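Local coordinates for Non-reducing end beta-L-arabinofuranosidase (Bacteroides thetaiotaomicron, PDB 5MQO), which is a family GH127 glycoside hydrolase of a gut bacterium, probably acting on plant pectin as a beta-L-arabinofuranosidase or aceric acidase, at residues A[50-62]-A[412-425]. Residues are numbered along the deposited sequence; the frame is centred on the assembly and turned at random.
Sequences FWGERFNVFSGTS and LYNSVLSGISLDGK
W51 and Y413 meet where helix 50-62 and the helical turn 412-416 run at 38°, their axes no closer than 14.2 Å; beyond L417 the segment 412-425 closes in, and S62 and G424 lie 5.0 Å apart between CA atoms. Y413 turns its ring edge to a face of F50, an edge-to-face pair with planes at 70°, while its OH accepts a weak hydrogen bond from W51 NE1 (3.2 Å). L417 parts its methyls: CD2 abuts the F50 edge (3.5 Å to CZ), CD1 the edge of F58. Its chain bent at chi2 (-56°) and again at chi3, which brings the guanidinium to L422, R54 donates from NH1 to a lone pair of L422 O (2.8 Å), an acceptor lying near the guanidinium plane, and NH2 bridges to E53 OE2. With an alanine in place of R54, L422 O would probably lose this donor and E53 its charged partner. V57 CG1 presses on G424 CA (3.4 Å), where a CB would clash, and S62 OG donates to G424 O (2.6 Å). Within the GH127 catalytic region, the contact thus joins helix 50-69 to helix 402-416 and the turn that follows it; L463 and L466 of helix 458-466 pack against F58, with L463 also on S62 and L466 on I420.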
loop_
_atom_site.group_PDB
_atom_site.type_symbol
_atom_site.label_atom_id
_atom_site.label_comp_id
_atom_site.label_asym_id
_atom_site.label_seq_id
_atom_site.Cartn_x
_atom_site.Cartn_y
_atom_site.Cartn_z
ATOM N N PHE A 50 3.412 -11.413 -13.024
ATOM C CA PHE A 50 2.442 -10.406 -12.592
ATOM C C PHE A 50 3.063 -9.004 -12.637
ATOM O O PHE A 50 2.563 -8.111 -13.334
ATOM C CB PHE A 50 1.919 -10.720 -11.179
ATOM C CG PHE A 50 0.739 -9.876 -10.755
ATOM C CD1 PHE A 50 0.900 -8.580 -10.287
ATOM C CD2 PHE A 50 -0.552 -10.386 -10.826
ATOM C CE1 PHE A 50 -0.200 -7.820 -9.899
ATOM C CE2 PHE A 50 -1.651 -9.639 -10.425
ATOM C CZ PHE A 50 -1.474 -8.351 -9.963
ATOM N N TRP A 51 4.160 -8.816 -11.909
ATOM C CA TRP A 51 4.664 -7.457 -11.669
ATOM C C TRP A 51 5.501 -6.906 -12.810
ATOM O O TRP A 51 5.480 -5.701 -13.066
ATOM C CB TRP A 51 5.399 -7.352 -10.318
ATOM C CG TRP A 51 4.447 -7.287 -9.119
ATOM C CD1 TRP A 51 4.241 -8.248 -8.173
ATOM C CD2 TRP A 51 3.580 -6.202 -8.777
ATOM N NE1 TRP A 51 3.300 -7.829 -7.261
ATOM C CE2 TRP A 51 2.876 -6.580 -7.605
ATOM C CE3 TRP A 51 3.344 -4.941 -9.335
ATOM C CZ2 TRP A 51 1.947 -5.763 -6.995
ATOM C CZ3 TRP A 51 2.410 -4.117 -8.723
ATOM C CH2 TRP A 51 1.721 -4.531 -7.559
ATOM N N GLY A 52 6.243 -7.776 -13.482
ATOM C CA GLY A 52 6.892 -7.416 -14.739
ATOM C C GLY A 52 5.915 -6.810 -15.736
ATOM O O GLY A 52 6.189 -5.737 -16.340
ATOM N N GLU A 53 4.773 -7.495 -15.883
ATOM C CA GLU A 53 3.698 -7.066 -16.784
ATOM C C GLU A 53 3.104 -5.719 -16.354
ATOM O O GLU A 53 3.028 -4.787 -17.167
ATOM C CB GLU A 53 2.613 -8.128 -16.887
ATOM C CG GLU A 53 1.603 -7.880 -17.992
ATOM C CD GLU A 53 0.373 -8.742 -17.842
ATOM O OE1 GLU A 53 0.384 -9.920 -18.294
ATOM O OE2 GLU A 53 -0.605 -8.222 -17.262
ATOM N N ARG A 54 2.725 -5.599 -15.085
ATOM C CA ARG A 54 2.283 -4.319 -14.544
ATOM C C ARG A 54 3.344 -3.205 -14.718
ATOM O O ARG A 54 3.034 -2.113 -15.225
ATOM C CB ARG A 54 1.909 -4.480 -13.073
ATOM C CG ARG A 54 0.662 -5.318 -12.787
ATOM C CD ARG A 54 -0.564 -4.801 -13.514
ATOM N NE ARG A 54 -0.664 -5.403 -14.840
ATOM C CZ ARG A 54 -1.343 -4.904 -15.872
ATOM N NH1 ARG A 54 -2.033 -3.766 -15.779
ATOM N NH2 ARG A 54 -1.344 -5.576 -17.020
ATOM N N PHE A 55 4.592 -3.490 -14.335
ATOM C CA PHE A 55 5.701 -2.535 -14.509
ATOM C C PHE A 55 5.900 -2.038 -15.956
ATOM O O PHE A 55 6.253 -0.867 -16.150
ATOM C CB PHE A 55 7.010 -3.098 -13.961
ATOM C CG PHE A 55 8.106 -2.079 -13.861
ATOM C CD1 PHE A 55 8.992 -1.872 -14.924
ATOM C CD2 PHE A 55 8.254 -1.311 -12.721
ATOM C CE1 PHE A 55 10.008 -0.939 -14.847
ATOM C CE2 PHE A 55 9.273 -0.359 -12.636
ATOM C CZ PHE A 55 10.160 -0.182 -13.701
ATOM N N ASN A 56 5.673 -2.885 -16.965
ATOM C CA ASN A 56 5.715 -2.397 -18.368
ATOM C C ASN A 56 4.588 -1.431 -18.699
ATOM O O ASN A 56 4.810 -0.460 -19.428
ATOM C CB ASN A 56 5.743 -3.539 -19.405
ATOM C CG ASN A 56 7.139 -4.147 -19.581
ATOM O OD1 ASN A 56 8.111 -3.758 -18.909
ATOM N ND2 ASN A 56 7.241 -5.111 -20.483
ATOM N N VAL A 57 3.392 -1.675 -18.160
ATOM C CA VAL A 57 2.347 -0.704 -18.310
ATOM C C VAL A 57 2.777 0.592 -17.615
ATOM O O VAL A 57 2.861 1.646 -18.260
ATOM C CB VAL A 57 1.022 -1.210 -17.776
ATOM C CG1 VAL A 57 -0.045 -0.121 -17.852
ATOM C CG2 VAL A 57 0.587 -2.437 -18.559
ATOM N N PHE A 58 3.104 0.527 -16.325
ATOM C CA PHE A 58 3.311 1.776 -15.573
ATOM C C PHE A 58 4.442 2.614 -16.169
ATOM O O PHE A 58 4.288 3.834 -16.305
ATOM C CB PHE A 58 3.571 1.572 -14.063
ATOM C CG PHE A 58 2.592 0.664 -13.366
ATOM C CD1 PHE A 58 1.229 0.646 -13.703
ATOM C CD2 PHE A 58 3.037 -0.194 -12.356
ATOM C CE1 PHE A 58 0.342 -0.210 -13.060
ATOM C CE2 PHE A 58 2.149 -1.045 -11.720
ATOM C CZ PHE A 58 0.802 -1.056 -12.074
ATOM N N SER A 59 5.555 1.964 -16.519
ATOM C CA SER A 59 6.756 2.656 -17.041
ATOM C C SER A 59 6.583 3.040 -18.514
ATOM O O SER A 59 6.925 4.138 -18.943
ATOM C CB SER A 59 8.012 1.774 -16.887
ATOM O OG SER A 59 8.122 0.832 -17.950
ATOM N N GLY A 60 6.042 2.113 -19.280
ATOM C CA GLY A 60 5.884 2.315 -20.683
ATOM C C GLY A 60 4.547 2.858 -21.116
ATOM O O GLY A 60 4.210 2.742 -22.296
ATOM N N THR A 61 3.775 3.473 -20.222
ATOM C CA THR A 61 2.487 4.084 -20.648
ATOM C C THR A 61 1.956 5.119 -19.686
ATOM O O THR A 61 1.657 6.255 -20.083
ATOM C CB THR A 61 1.375 3.034 -20.839
ATOM O OG1 THR A 61 1.833 2.011 -21.729
ATOM C CG2 THR A 61 0.091 3.663 -21.392
ATOM N N SER A 62 1.809 4.698 -18.432
ATOM C CA SER A 62 1.185 5.513 -17.401
ATOM C C SER A 62 1.937 6.830 -17.197
ATOM O O SER A 62 1.311 7.879 -17.222
ATOM C CB SER A 62 1.085 4.731 -16.103
ATOM O OG SER A 62 0.459 3.485 -16.304
ATOM N N LEU A 412 -1.027 -3.711 -1.073
ATOM C CA LEU A 412 -0.486 -3.542 -2.419
ATOM C C LEU A 412 -1.347 -4.149 -3.528
ATOM O O LEU A 412 -1.646 -3.429 -4.479
ATOM C CB LEU A 412 0.964 -4.060 -2.520
ATOM C CG LEU A 412 1.712 -3.863 -3.857
ATOM C CD1 LEU A 412 1.832 -2.419 -4.329
ATOM C CD2 LEU A 412 3.102 -4.478 -3.749
ATOM N N TYR A 413 -1.742 -5.433 -3.415
ATOM C CA TYR A 413 -2.586 -6.071 -4.455
ATOM C C TYR A 413 -4.060 -5.580 -4.415
ATOM O O TYR A 413 -4.685 -5.418 -5.447
ATOM C CB TYR A 413 -2.575 -7.605 -4.393
ATOM C CG TYR A 413 -1.264 -8.312 -4.708
ATOM C CD1 TYR A 413 -0.903 -8.650 -6.007
ATOM C CD2 TYR A 413 -0.406 -8.695 -3.694
ATOM C CE1 TYR A 413 0.315 -9.309 -6.287
ATOM C CE2 TYR A 413 0.787 -9.362 -3.964
ATOM C CZ TYR A 413 1.143 -9.673 -5.253
ATOM O OH TYR A 413 2.359 -10.311 -5.433
ATOM N N ASN A 414 -4.610 -5.313 -3.250
ATOM C CA ASN A 414 -6.075 -5.225 -3.148
ATOM C C ASN A 414 -6.681 -3.831 -2.923
ATOM O O ASN A 414 -7.873 -3.659 -3.163
ATOM C CB ASN A 414 -6.562 -6.162 -2.038
ATOM C CG ASN A 414 -6.075 -7.554 -2.242
ATOM O OD1 ASN A 414 -6.439 -8.183 -3.208
ATOM N ND2 ASN A 414 -5.195 -8.016 -1.386
ATOM N N SER A 415 -5.896 -2.867 -2.431
ATOM C CA SER A 415 -6.398 -1.509 -2.228
ATOM C C SER A 415 -5.500 -0.395 -2.744
ATOM O O SER A 415 -5.798 0.773 -2.541
ATOM C CB SER A 415 -6.712 -1.313 -0.754
ATOM O OG SER A 415 -5.625 -1.654 0.077
ATOM N N VAL A 416 -4.426 -0.747 -3.435
ATOM C CA VAL A 416 -3.533 0.229 -4.078
ATOM C C VAL A 416 -3.558 -0.035 -5.589
ATOM O O VAL A 416 -3.894 0.857 -6.378
ATOM C CB VAL A 416 -2.101 0.097 -3.514
ATOM C CG1 VAL A 416 -1.116 0.971 -4.272
ATOM C CG2 VAL A 416 -2.089 0.456 -2.040
ATOM N N LEU A 417 -3.237 -1.270 -5.977
ATOM C CA LEU A 417 -3.320 -1.678 -7.358
ATOM C C LEU A 417 -4.755 -1.558 -7.908
ATOM O O LEU A 417 -4.947 -1.358 -9.122
ATOM C CB LEU A 417 -2.763 -3.095 -7.510
ATOM C CG LEU A 417 -2.738 -3.773 -8.880
ATOM C CD1 LEU A 417 -1.886 -3.043 -9.903
ATOM C CD2 LEU A 417 -2.244 -5.186 -8.707
ATOM N N SER A 418 -5.762 -1.639 -7.039
ATOM C CA SER A 418 -7.157 -1.430 -7.478
ATOM C C SER A 418 -7.405 0.004 -7.933
ATOM O O SER A 418 -8.336 0.282 -8.662
ATOM C CB SER A 418 -8.113 -1.740 -6.344
ATOM O OG SER A 418 -7.928 -0.785 -5.320
ATOM N N GLY A 419 -6.567 0.911 -7.464
ATOM C CA GLY A 419 -6.695 2.314 -7.773
ATOM C C GLY A 419 -6.411 2.748 -9.195
ATOM O O GLY A 419 -6.701 3.909 -9.540
ATOM N N ILE A 420 -5.841 1.852 -10.004
ATOM C CA ILE A 420 -5.471 2.159 -11.381
ATOM C C ILE A 420 -6.075 1.095 -12.272
ATOM O O ILE A 420 -6.267 -0.030 -11.844
ATOM C CB ILE A 420 -3.923 2.251 -11.556
ATOM C CG1 ILE A 420 -3.558 3.046 -12.827
ATOM C CG2 ILE A 420 -3.250 0.869 -11.521
ATOM C CD1 ILE A 420 -2.056 3.215 -13.072
ATOM N N SER A 421 -6.387 1.479 -13.506
ATOM C CA SER A 421 -6.872 0.561 -14.552
ATOM C C SER A 421 -5.788 -0.436 -14.998
ATOM O O SER A 421 -4.603 -0.261 -14.698
ATOM C CB SER A 421 -7.399 1.360 -15.764
ATOM O OG SER A 421 -6.456 2.325 -16.238
ATOM N N LEU A 422 -6.209 -1.499 -15.682
ATOM C CA LEU A 422 -5.262 -2.426 -16.289
ATOM C C LEU A 422 -4.512 -1.773 -17.468
ATOM O O LEU A 422 -3.320 -2.017 -17.612
ATOM C CB LEU A 422 -5.943 -3.718 -16.692
ATOM C CG LEU A 422 -6.362 -4.597 -15.514
ATOM C CD1 LEU A 422 -7.231 -5.735 -16.011
ATOM C CD2 LEU A 422 -5.155 -5.139 -14.753
ATOM N N ASP A 423 -5.162 -0.888 -18.238
ATOM C CA ASP A 423 -4.460 -0.115 -19.294
ATOM C C ASP A 423 -3.551 1.015 -18.809
ATOM O O ASP A 423 -3.046 1.764 -19.630
ATOM C CB ASP A 423 -5.419 0.400 -20.402
ATOM C CG ASP A 423 -6.419 1.481 -19.934
ATOM O OD1 ASP A 423 -6.328 2.025 -18.817
ATOM O OD2 ASP A 423 -7.343 1.779 -20.725
ATOM N N GLY A 424 -3.369 1.157 -17.495
ATOM C CA GLY A 424 -2.412 2.111 -16.925
ATOM C C GLY A 424 -2.763 3.582 -17.010
ATOM O O GLY A 424 -1.923 4.417 -16.716
ATOM N N LYS A 425 -3.993 3.899 -17.404
ATOM C CA LYS A 425 -4.370 5.258 -17.773
ATOM C C LYS A 425 -5.467 5.887 -16.937
ATOM O O LYS A 425 -5.560 7.127 -16.891
ATOM C CB LYS A 425 -4.843 5.268 -19.213
ATOM C CG LYS A 425 -3.745 5.109 -20.235
ATOM C CD LYS A 425 -4.308 5.382 -21.612
ATOM C CE LYS A 425 -3.305 5.017 -22.673
ATOM N NZ LYS A 425 -3.758 5.557 -23.979
#